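Local atomic coordinates of replication initiation and membrane attachment protein (Geobacillus stearothermophilus 10, PDB entry 5WTN), a protein that serves as a tetrameric primosome protein in bacterial DNA replication and forms a complex with a primosomal re-initiation protein. Residues L8-R19 against E101-L109; L22-T31 against L43-L53. One frame throughout, in Å; residues are numbered along the deposited sequence.

Contact 1: residues L8-R19 against E101-L109; sequences LIAVDRYTVQSR and EPKLFLYEL
Glu108 OE2 is gripped by Arg19 in two ways. Arg19 NE forms a salt bridge to it at 2.8 Å, and Arg19 N adds a weak hydrogen bond. OE2 lies almost in the guanidinium plane, 5° out of it. The other Arg19 nitrogens turn to the second subunit, where NH2 bonds weakly to Pro147 O of that chain. Strands 13-17 and 104-109 run parallel. The backbone ladder begins with Arg13 N on Lys103 O, 2.7 Å, and ends with Leu109 N on Gln17 O. Beyond the last rung Ser18 OG bonds to Leu109 O at 2.8 Å. On one face Tyr14 CB rests on Tyr107 CE2, and the two rings meet obliquely. Tyr107 OH goes on to His63. On the other face Thr15 CG2 packs beside Leu106 CG. At the N-terminal end Asp12 holds two amides. Its CG stands beside the backbone N (chi1 -75°), which brings the carboxylate over to Lys103. Lys103 N bonds to its OD1 at 3.0 Å, and Ile9 N to its OD2 at 2.8 Å. They meet the carboxylate from opposite sides of its plane, well out of it. An alanine here removes both acceptors, and would probably leave the Ile9 and Lys103 amides without their mates and the Ile9-Asp12 turn less firmly tied to Lys103. Backbone bonds thus fix the register, while a carboxylate near each end secures the chain beyond it.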
loop_
_atom_site.group_PDB
_atom_site.type_symbol
_atom_site.label_atom_id
_atom_site.label_comp_id
_atom_site.label_asym_id
_atom_site.label_seq_id
_atom_site.Cartn_x
_atom_site.Cartn_y
_atom_site.Cartn_z
ATOM N N LEU A 8 -16.887 13.193 -27.329
ATOM C CA LEU A 8 -17.443 12.792 -26.046
ATOM C C LEU A 8 -18.603 13.684 -25.583
ATOM O O LEU A 8 -18.470 14.914 -25.491
ATOM C CB LEU A 8 -16.319 12.836 -24.998
ATOM C CG LEU A 8 -16.596 12.502 -23.546
ATOM C CD1 LEU A 8 -16.783 11.026 -23.435
ATOM C CD2 LEU A 8 -15.435 12.985 -22.707
ATOM N N ILE A 9 -19.735 13.066 -25.259
ATOM C CA ILE A 9 -20.857 13.794 -24.648
ATOM C C ILE A 9 -21.249 13.149 -23.314
ATOM O O ILE A 9 -20.919 11.994 -23.065
ATOM C CB ILE A 9 -22.084 13.885 -25.586
ATOM C CG1 ILE A 9 -22.630 12.497 -25.914
ATOM C CG2 ILE A 9 -21.729 14.591 -26.860
ATOM C CD1 ILE A 9 -23.813 12.519 -26.828
ATOM N N ALA A 10 -21.948 13.890 -22.458
ATOM C CA ALA A 10 -22.213 13.444 -21.086
ATOM C C ALA A 10 -22.929 12.104 -20.959
ATOM O O ALA A 10 -22.766 11.418 -19.952
ATOM C CB ALA A 10 -22.958 14.505 -20.307
ATOM N N VAL A 11 -23.722 11.727 -21.957
ATOM C CA VAL A 11 -24.505 10.503 -21.830
ATOM C C VAL A 11 -23.763 9.312 -22.383
ATOM O O VAL A 11 -24.297 8.192 -22.370
ATOM C CB VAL A 11 -25.910 10.588 -22.511
ATOM C CG1 VAL A 11 -26.828 11.528 -21.744
ATOM C CG2 VAL A 11 -25.799 10.957 -24.000
ATOM N N ASP A 12 -22.560 9.546 -22.901
ATOM C CA ASP A 12 -21.728 8.441 -23.367
ATOM C C ASP A 12 -21.334 7.581 -22.166
ATOM O O ASP A 12 -21.214 8.066 -21.029
ATOM C CB ASP A 12 -20.475 8.950 -24.089
ATOM C CG ASP A 12 -20.765 9.475 -25.490
ATOM O OD1 ASP A 12 -21.736 8.979 -26.109
ATOM O OD2 ASP A 12 -20.016 10.371 -25.980
ATOM N N ARG A 13 -21.136 6.287 -22.395
ATOM C CA ARG A 13 -20.851 5.371 -21.290
ATOM C C ARG A 13 -19.407 4.867 -21.268
ATOM O O ARG A 13 -18.784 4.701 -22.315
ATOM C CB ARG A 13 -21.815 4.182 -21.322
ATOM C CG ARG A 13 -23.284 4.574 -21.309
ATOM C CD ARG A 13 -24.177 3.363 -21.095
ATOM N NE ARG A 13 -23.683 2.187 -21.806
ATOM C CZ ARG A 13 -23.953 1.915 -23.079
ATOM N NH1 ARG A 13 -24.717 2.736 -23.787
ATOM N NH2 ARG A 13 -23.461 0.822 -23.644
ATOM N N TYR A 14 -18.885 4.620 -20.067
ATOM C CA TYR A 14 -17.549 4.055 -19.927
ATOM C C TYR A 14 -17.491 2.853 -19.000
ATOM O O TYR A 14 -18.421 2.565 -18.238
ATOM C CB TYR A 14 -16.560 5.103 -19.445
ATOM C CG TYR A 14 -16.791 5.568 -18.029
ATOM C CD1 TYR A 14 -16.062 5.033 -16.966
ATOM C CD2 TYR A 14 -17.706 6.568 -17.751
ATOM C CE1 TYR A 14 -16.251 5.481 -15.661
ATOM C CE2 TYR A 14 -17.900 7.023 -16.441
ATOM C CZ TYR A 14 -17.173 6.471 -15.405
ATOM O OH TYR A 14 -17.376 6.917 -14.120
ATOM N N THR A 15 -16.378 2.148 -19.096
ATOM C CA THR A 15 -15.967 1.202 -18.083
ATOM C C THR A 15 -14.486 1.453 -17.834
ATOM O O THR A 15 -13.782 1.921 -18.732
ATOM C CB THR A 15 -16.202 -0.235 -18.537
ATOM O OG1 THR A 15 -15.703 -1.118 -17.529
ATOM C CG2 THR A 15 -15.470 -0.528 -19.841
ATOM N N VAL A 16 -14.019 1.175 -16.617
ATOM C CA VAL A 16 -12.593 1.247 -16.300
ATOM C C VAL A 16 -12.019 -0.143 -16.104
ATOM O O VAL A 16 -12.541 -0.932 -15.314
ATOM C CB VAL A 16 -12.337 1.982 -14.997
ATOM C CG1 VAL A 16 -10.828 2.230 -14.827
ATOM C CG2 VAL A 16 -13.116 3.255 -14.944
ATOM N N GLN A 17 -10.915 -0.434 -16.782
ATOM C CA GLN A 17 -10.262 -1.739 -16.637
ATOM C C GLN A 17 -8.733 -1.670 -16.526
ATOM O O GLN A 17 -8.103 -0.655 -16.877
ATOM C CB GLN A 17 -10.718 -2.677 -17.768
ATOM C CG GLN A 17 -12.174 -3.084 -17.591
ATOM C CD GLN A 17 -12.769 -3.814 -18.758
ATOM O OE1 GLN A 17 -13.778 -3.376 -19.313
ATOM N NE2 GLN A 17 -12.184 -4.949 -19.125
ATOM N N SER A 18 -8.128 -2.730 -16.000
ATOM C CA SER A 18 -6.671 -2.803 -16.009
ATOM C C SER A 18 -6.206 -4.230 -15.958
ATOM O O SER A 18 -6.839 -5.050 -15.293
ATOM C CB SER A 18 -6.087 -2.043 -14.817
ATOM O OG SER A 18 -4.732 -1.716 -15.049
ATOM N N ARG A 19 -5.094 -4.534 -16.627
ATOM C CA ARG A 19 -4.431 -5.804 -16.357
ATOM C C ARG A 19 -3.269 -5.625 -15.376
ATOM O O ARG A 19 -2.590 -6.590 -15.000
ATOM C CB ARG A 19 -4.061 -6.603 -17.627
ATOM C CG ARG A 19 -3.797 -5.794 -18.897
ATOM C CD ARG A 19 -4.921 -5.922 -19.939
ATOM N NE ARG A 19 -6.216 -5.476 -19.415
ATOM C CZ ARG A 19 -7.250 -6.285 -19.170
ATOM N NH1 ARG A 19 -7.158 -7.592 -19.426
ATOM N NH2 ARG A 19 -8.382 -5.786 -18.685
ATOM N N GLU A 101 -25.513 6.580 -31.185
ATOM C CA GLU A 101 -25.689 6.984 -29.780
ATOM C C GLU A 101 -26.226 5.855 -28.870
ATOM O O GLU A 101 -26.903 4.919 -29.334
ATOM C CB GLU A 101 -26.573 8.250 -29.635
ATOM C CG GLU A 101 -26.065 9.523 -30.329
ATOM C CD GLU A 101 -26.546 10.799 -29.632
ATOM O OE1 GLU A 101 -27.353 10.690 -28.682
ATOM O OE2 GLU A 101 -26.112 11.909 -30.022
ATOM N N PRO A 102 -25.901 5.935 -27.567
ATOM C CA PRO A 102 -24.710 6.605 -27.024
ATOM C C PRO A 102 -23.464 5.687 -27.059
ATOM O O PRO A 102 -23.585 4.458 -26.912
ATOM C CB PRO A 102 -25.116 6.932 -25.573
ATOM C CG PRO A 102 -26.607 6.695 -25.510
ATOM C CD PRO A 102 -26.850 5.594 -26.498
ATOM N N LYS A 103 -22.284 6.290 -27.194
ATOM C CA LYS A 103 -21.027 5.556 -27.267
ATOM C C LYS A 103 -20.673 4.790 -25.975
ATOM O O LYS A 103 -21.061 5.182 -24.862
ATOM C CB LYS A 103 -19.887 6.519 -27.593
ATOM C CG LYS A 103 -19.872 7.097 -28.991
ATOM C CD LYS A 103 -18.774 8.139 -29.049
ATOM C CE LYS A 103 -18.390 8.558 -30.449
ATOM N NZ LYS A 103 -17.269 9.544 -30.345
ATOM N N LEU A 104 -19.925 3.701 -26.128
ATOM C CA LEU A 104 -19.398 2.975 -24.971
ATOM C C LEU A 104 -17.856 2.957 -24.969
ATOM O O LEU A 104 -17.249 2.316 -25.819
ATOM C CB LEU A 104 -19.943 1.545 -24.947
ATOM C CG LEU A 104 -19.376 0.606 -23.879
ATOM C CD1 LEU A 104 -19.613 1.159 -22.485
ATOM C CD2 LEU A 104 -19.959 -0.785 -24.014
ATOM N N PHE A 105 -17.240 3.644 -24.009
ATOM C CA PHE A 105 -15.778 3.689 -23.896
ATOM C C PHE A 105 -15.209 2.645 -22.944
ATOM O O PHE A 105 -15.811 2.342 -21.916
ATOM C CB PHE A 105 -15.325 5.057 -23.405
ATOM C CG PHE A 105 -15.561 6.137 -24.384
ATOM C CD1 PHE A 105 -14.651 6.378 -25.391
ATOM C CD2 PHE A 105 -16.714 6.907 -24.323
ATOM C CE1 PHE A 105 -14.865 7.382 -26.315
ATOM C CE2 PHE A 105 -16.942 7.913 -25.253
ATOM C CZ PHE A 105 -16.013 8.149 -26.250
ATOM N N LEU A 106 -14.047 2.103 -23.290
ATOM C CA LEU A 106 -13.285 1.281 -22.364
ATOM C C LEU A 106 -12.052 2.079 -21.959
ATOM O O LEU A 106 -11.217 2.411 -22.791
ATOM C CB LEU A 106 -12.874 -0.020 -23.044
ATOM C CG LEU A 106 -12.814 -1.286 -22.187
ATOM C CD1 LEU A 106 -12.663 -2.520 -23.062
ATOM C CD2 LEU A 106 -11.682 -1.177 -21.186
ATOM N N TYR A 107 -11.951 2.412 -20.683
ATOM C CA TYR A 107 -10.781 3.120 -20.187
ATOM C C TYR A 107 -9.861 2.127 -19.531
ATOM O O TYR A 107 -10.143 1.633 -18.443
ATOM C CB TYR A 107 -11.204 4.162 -19.162
ATOM C CG TYR A 107 -11.907 5.328 -19.786
ATOM C CD1 TYR A 107 -11.493 5.832 -21.009
ATOM C CD2 TYR A 107 -13.000 5.912 -19.177
ATOM C CE1 TYR A 107 -12.139 6.906 -21.607
ATOM C CE2 TYR A 107 -13.658 6.989 -19.768
ATOM C CZ TYR A 107 -13.224 7.483 -20.985
ATOM O OH TYR A 107 -13.865 8.547 -21.582
ATOM N N GLU A 108 -8.750 1.838 -20.195
ATOM C CA GLU A 108 -7.820 0.812 -19.716
ATOM C C GLU A 108 -6.626 1.484 -19.035
ATOM O O GLU A 108 -5.777 2.104 -19.676
ATOM C CB GLU A 108 -7.418 -0.109 -20.885
ATOM C CG GLU A 108 -6.137 -0.911 -20.737
ATOM C CD GLU A 108 -6.282 -2.133 -19.836
ATOM O OE1 GLU A 108 -7.413 -2.410 -19.365
ATOM O OE2 GLU A 108 -5.259 -2.817 -19.598
ATOM N N LEU A 109 -6.577 1.378 -17.716
ATOM C CA LEU A 109 -5.534 2.066 -16.968
ATOM C C LEU A 109 -4.179 1.394 -17.083
ATOM O O LEU A 109 -4.053 0.176 -16.968
ATOM C CB LEU A 109 -5.912 2.151 -15.501
ATOM C CG LEU A 109 -6.767 3.332 -15.107
ATOM C CD1 LEU A 109 -7.006 3.231 -13.644
ATOM C CD2 LEU A 109 -6.025 4.620 -15.408
#

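Contact 2: residues L22-T31 against L43-L53; sequences LQEVDRKVLT and LALYMTLWGEL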
loop_
_atom_site.group_PDB
_atom_site.type_symbol
_atom_site.label_atom_id
_atom_site.label_comp_id
_atom_site.label_asym_id
_atom_site.label_seq_id
_atom_site.Cartn_x
_atom_site.Cartn_y
_atom_site.Cartn_z
ATOM N N LEU A 22 -2.163 -0.914 -9.561
ATOM C CA LEU A 22 -1.483 0.341 -9.379
ATOM C C LEU A 22 -1.094 0.345 -7.895
ATOM O O LEU A 22 -1.952 0.155 -7.038
ATOM C CB LEU A 22 -2.447 1.480 -9.790
ATOM C CG LEU A 22 -3.329 1.086 -11.028
ATOM C CD1 LEU A 22 -4.546 2.002 -11.402
ATOM C CD2 LEU A 22 -2.483 0.860 -12.284
ATOM N N GLN A 23 0.196 0.481 -7.577
ATOM C CA GLN A 23 0.615 0.445 -6.166
ATOM C C GLN A 23 1.256 1.733 -5.646
ATOM O O GLN A 23 1.581 2.634 -6.411
ATOM C CB GLN A 23 1.585 -0.705 -5.939
ATOM C CG GLN A 23 0.929 -2.020 -5.640
ATOM C CD GLN A 23 1.340 -3.088 -6.630
ATOM O OE1 GLN A 23 2.355 -3.795 -6.448
ATOM N NE2 GLN A 23 0.560 -3.208 -7.705
ATOM N N GLU A 24 1.431 1.791 -4.330
ATOM C CA GLU A 24 2.014 2.950 -3.669
ATOM C C GLU A 24 3.120 3.590 -4.499
ATOM O O GLU A 24 3.043 4.771 -4.841
ATOM C CB GLU A 24 2.552 2.565 -2.289
ATOM C CG GLU A 24 2.833 3.750 -1.379
ATOM C CD GLU A 24 2.290 3.550 0.023
ATOM O OE1 GLU A 24 1.824 2.432 0.328
ATOM O OE2 GLU A 24 2.329 4.512 0.819
ATOM N N VAL A 25 4.151 2.815 -4.819
ATOM C CA VAL A 25 5.291 3.361 -5.571
ATOM C C VAL A 25 4.834 4.154 -6.797
ATOM O O VAL A 25 5.261 5.301 -6.987
ATOM C CB VAL A 25 6.272 2.280 -6.034
ATOM C CG1 VAL A 25 7.320 2.862 -7.007
ATOM C CG2 VAL A 25 6.937 1.644 -4.841
ATOM N N ASP A 26 3.975 3.544 -7.617
ATOM C CA ASP A 26 3.357 4.232 -8.747
ATOM C C ASP A 26 2.785 5.589 -8.342
ATOM O O ASP A 26 2.904 6.561 -9.077
ATOM C CB ASP A 26 2.218 3.394 -9.326
ATOM C CG ASP A 26 2.668 2.032 -9.792
ATOM O OD1 ASP A 26 3.724 1.936 -10.456
ATOM O OD2 ASP A 26 1.950 1.054 -9.500
ATOM N N ARG A 27 2.177 5.658 -7.168
ATOM C CA ARG A 27 1.532 6.894 -6.745
ATOM C C ARG A 27 2.525 8.030 -6.557
ATOM O O ARG A 27 2.184 9.198 -6.737
ATOM C CB ARG A 27 0.747 6.701 -5.449
ATOM C CG ARG A 27 -0.181 7.857 -5.135
ATOM C CD ARG A 27 -0.397 7.973 -3.653
ATOM N NE ARG A 27 0.804 8.509 -3.040
ATOM C CZ ARG A 27 1.325 8.078 -1.903
ATOM N NH1 ARG A 27 0.758 7.080 -1.241
ATOM N NH2 ARG A 27 2.429 8.649 -1.447
ATOM N N LYS A 28 3.747 7.685 -6.167
ATOM C CA LYS A 28 4.790 8.681 -5.957
ATOM C C LYS A 28 5.364 9.113 -7.298
ATOM O O LYS A 28 5.604 10.297 -7.536
ATOM C CB LYS A 28 5.898 8.120 -5.064
ATOM C CG LYS A 28 5.395 7.479 -3.781
ATOM C CD LYS A 28 6.505 7.368 -2.747
ATOM C CE LYS A 28 6.208 6.277 -1.733
ATOM N NZ LYS A 28 7.301 6.137 -0.731
ATOM N N VAL A 29 5.578 8.137 -8.173
ATOM C CA VAL A 29 6.066 8.399 -9.519
ATOM C C VAL A 29 5.077 9.306 -10.234
ATOM O O VAL A 29 5.466 10.218 -10.964
ATOM C CB VAL A 29 6.239 7.098 -10.324
ATOM C CG1 VAL A 29 6.537 7.413 -11.782
ATOM C CG2 VAL A 29 7.342 6.243 -9.719
ATOM N N LEU A 30 3.792 9.048 -10.013
ATOM C CA LEU A 30 2.746 9.889 -10.559
ATOM C C LEU A 30 2.806 11.294 -10.012
ATOM O O LEU A 30 2.697 12.266 -10.745
ATOM C CB LEU A 30 1.387 9.301 -10.251
ATOM C CG LEU A 30 1.015 8.158 -11.185
ATOM C CD1 LEU A 30 -0.061 7.335 -10.503
ATOM C CD2 LEU A 30 0.559 8.670 -12.539
ATOM N N THR A 31 2.992 11.406 -8.714
ATOM C CA THR A 31 2.958 12.713 -8.113
ATOM C C THR A 31 4.223 13.498 -8.365
ATOM O O THR A 31 4.153 14.716 -8.525
ATOM C CB THR A 31 2.719 12.628 -6.629
ATOM O OG1 THR A 31 1.646 11.712 -6.383
ATOM C CG2 THR A 31 2.359 14.000 -6.081
ATOM N N LEU A 43 -3.486 14.487 -13.109
ATOM C CA LEU A 43 -3.193 13.584 -12.006
ATOM C C LEU A 43 -4.476 13.154 -11.298
ATOM O O LEU A 43 -4.663 11.955 -10.997
ATOM C CB LEU A 43 -2.209 14.205 -11.011
ATOM C CG LEU A 43 -1.820 13.302 -9.822
ATOM C CD1 LEU A 43 -0.818 12.239 -10.232
ATOM C CD2 LEU A 43 -1.290 14.081 -8.642
ATOM N N ALA A 44 -5.367 14.111 -11.043
ATOM C CA ALA A 44 -6.599 13.766 -10.342
ATOM C C ALA A 44 -7.478 12.838 -11.176
ATOM O O ALA A 44 -8.064 11.901 -10.635
ATOM C CB ALA A 44 -7.348 14.973 -9.932
ATOM N N LEU A 45 -7.581 13.084 -12.479
ATOM C CA LEU A 45 -8.361 12.195 -13.310
ATOM C C LEU A 45 -7.821 10.763 -13.242
ATOM O O LEU A 45 -8.584 9.792 -13.291
ATOM C CB LEU A 45 -8.364 12.685 -14.753
ATOM C CG LEU A 45 -9.053 11.810 -15.804
ATOM C CD1 LEU A 45 -10.498 11.536 -15.467
ATOM C CD2 LEU A 45 -8.961 12.465 -17.143
ATOM N N TYR A 46 -6.501 10.631 -13.145
ATOM C CA TYR A 46 -5.891 9.321 -13.134
ATOM C C TYR A 46 -6.218 8.653 -11.798
ATOM O O TYR A 46 -6.533 7.462 -11.737
ATOM C CB TYR A 46 -4.382 9.441 -13.349
ATOM C CG TYR A 46 -3.670 8.112 -13.448
ATOM C CD1 TYR A 46 -3.557 7.460 -14.662
ATOM C CD2 TYR A 46 -3.113 7.507 -12.329
ATOM C CE1 TYR A 46 -2.912 6.237 -14.770
ATOM C CE2 TYR A 46 -2.462 6.267 -12.423
ATOM C CZ TYR A 46 -2.357 5.642 -13.651
ATOM O OH TYR A 46 -1.717 4.422 -13.783
ATOM N N MET A 47 -6.160 9.442 -10.729
ATOM C CA MET A 47 -6.527 8.963 -9.403
ATOM C C MET A 47 -7.987 8.523 -9.397
ATOM O O MET A 47 -8.313 7.430 -8.934
ATOM C CB MET A 47 -6.298 10.052 -8.355
ATOM C CG MET A 47 -4.840 10.436 -8.167
ATOM S SD MET A 47 -3.844 9.087 -7.504
ATOM C CE MET A 47 -3.348 8.260 -9.013
ATOM N N THR A 48 -8.861 9.380 -9.917
ATOM C CA THR A 48 -10.266 9.055 -10.022
ATOM C C THR A 48 -10.501 7.777 -10.861
ATOM O O THR A 48 -11.270 6.901 -10.462
ATOM C CB THR A 48 -11.086 10.279 -10.509
ATOM O OG1 THR A 48 -10.904 11.364 -9.585
ATOM C CG2 THR A 48 -12.558 9.951 -10.600
ATOM N N LEU A 49 -9.818 7.636 -11.989
ATOM C CA LEU A 49 -9.960 6.413 -12.777
ATOM C C LEU A 49 -9.550 5.131 -12.025
ATOM O O LEU A 49 -10.222 4.110 -12.079
ATOM C CB LEU A 49 -9.187 6.547 -14.075
ATOM C CG LEU A 49 -9.898 7.451 -15.072
ATOM C CD1 LEU A 49 -9.144 7.541 -16.390
ATOM C CD2 LEU A 49 -11.302 6.917 -15.281
ATOM N N TRP A 50 -8.445 5.219 -11.302
ATOM C CA TRP A 50 -7.938 4.154 -10.440
ATOM C C TRP A 50 -8.944 3.818 -9.344
ATOM O O TRP A 50 -9.214 2.644 -9.097
ATOM C CB TRP A 50 -6.586 4.603 -9.873
ATOM C CG TRP A 50 -5.890 3.718 -8.845
ATOM C CD1 TRP A 50 -6.273 2.480 -8.404
ATOM C CD2 TRP A 50 -4.661 4.026 -8.146
ATOM N NE1 TRP A 50 -5.363 2.005 -7.475
ATOM C CE2 TRP A 50 -4.372 2.938 -7.299
ATOM C CE3 TRP A 50 -3.781 5.117 -8.164
ATOM C CZ2 TRP A 50 -3.238 2.919 -6.465
ATOM C CZ3 TRP A 50 -2.657 5.098 -7.344
ATOM C CH2 TRP A 50 -2.394 4.006 -6.505
ATOM N N GLY A 51 -9.502 4.842 -8.702
ATOM C CA GLY A 51 -10.554 4.636 -7.729
ATOM C C GLY A 51 -11.778 4.015 -8.373
ATOM O O GLY A 51 -12.407 3.117 -7.801
ATOM N N GLU A 52 -12.117 4.476 -9.577
ATOM C CA GLU A 52 -13.292 3.954 -10.268
ATOM C C GLU A 52 -13.160 2.497 -10.612
ATOM O O GLU A 52 -14.150 1.775 -10.629
ATOM C CB GLU A 52 -13.605 4.762 -11.531
ATOM C CG GLU A 52 -14.624 5.888 -11.320
ATOM C CD GLU A 52 -16.025 5.365 -11.073
ATOM O OE1 GLU A 52 -16.892 5.471 -11.975
ATOM O OE2 GLU A 52 -16.276 4.846 -9.970
ATOM N N LEU A 53 -11.936 2.079 -10.902
ATOM C CA LEU A 53 -11.596 0.681 -11.182
ATOM C C LEU A 53 -12.147 -0.249 -10.112
ATOM O O LEU A 53 -12.735 -1.281 -10.413
ATOM C CB LEU A 53 -10.070 0.546 -11.219
ATOM C CG LEU A 53 -9.450 -0.789 -11.587
ATOM C CD1 LEU A 53 -9.945 -1.208 -12.946
ATOM C CD2 LEU A 53 -7.956 -0.597 -11.598
#
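Leu22 lies over one face of the Trp50 indole, and the two side chains slide past each other in opposite directions. Leu22 CB sits above the centre of the ring system, 3.5 Å from its plane. CD1 covers the five-membered ring in a CH-pi contact and comes 3.4 Å from Trp50 CG. Chi1 of -37° sets CG beside the backbone N, near the indole, and the second methyl, CD2, approaches Tyr46 OH. That hydroxyl is bonded to Arg110 O. Arg27 CB meets the edge of the indole at CZ3, 4.2 Å away.

The second bump is Leu30. It fills a hollow lined by Leu43, Tyr46 and Met47. Its CD2 lies over a face of the Tyr46 ring, offset toward the rim, and its CD1 touches Met47 CE at 3.7 Å. The bent Met47 chain brings this methyl to the edges of both the Tyr46 and Trp50 rings. Leu43 CD1 closes the hollow against Leu30 CB, also at 3.7 Å. The axes of segments 24-31 and 43-53 come no closer than 11.2 Å, at 160°, a spacing consistent with the bulky groups between them. Gln23 N bonds to Asp26 OD2 at the start of helix 24-38. Arg27 of the third subunit makes a cation-pi contact with Trp50, so the pair also borders a subunit interface. The arrangement is an antiparallel alpha-hairpin, its helices 24-38 and 40-55 joined by a very short turn. The order of helices and strands around it is consistent with a winged-helix domain.

How the contacts relate
Both contacts are largely buried, but they differ in chemistry. Contact 1 is a strand pair inside a mixed sheet, held mainly by backbone bonds, with exposed residues at its 101-102 end. Contact 2 is a helix pair held by apolar side chains. Contact 2 is nested within the chain loop that contact 1 closes, and helix 24-38 is the next element after strand 13-17. The two layers meet directly. Leu109 of the sheet packs on Leu22, Tyr46, Leu49 and Trp50, and Val16 packs on Leu53. A probable hydrogen bond joins Tyr14 OH to Glu52 OE1 at 2.6 Å. Both contacts reach the second subunit, and contact 2 also meets the third.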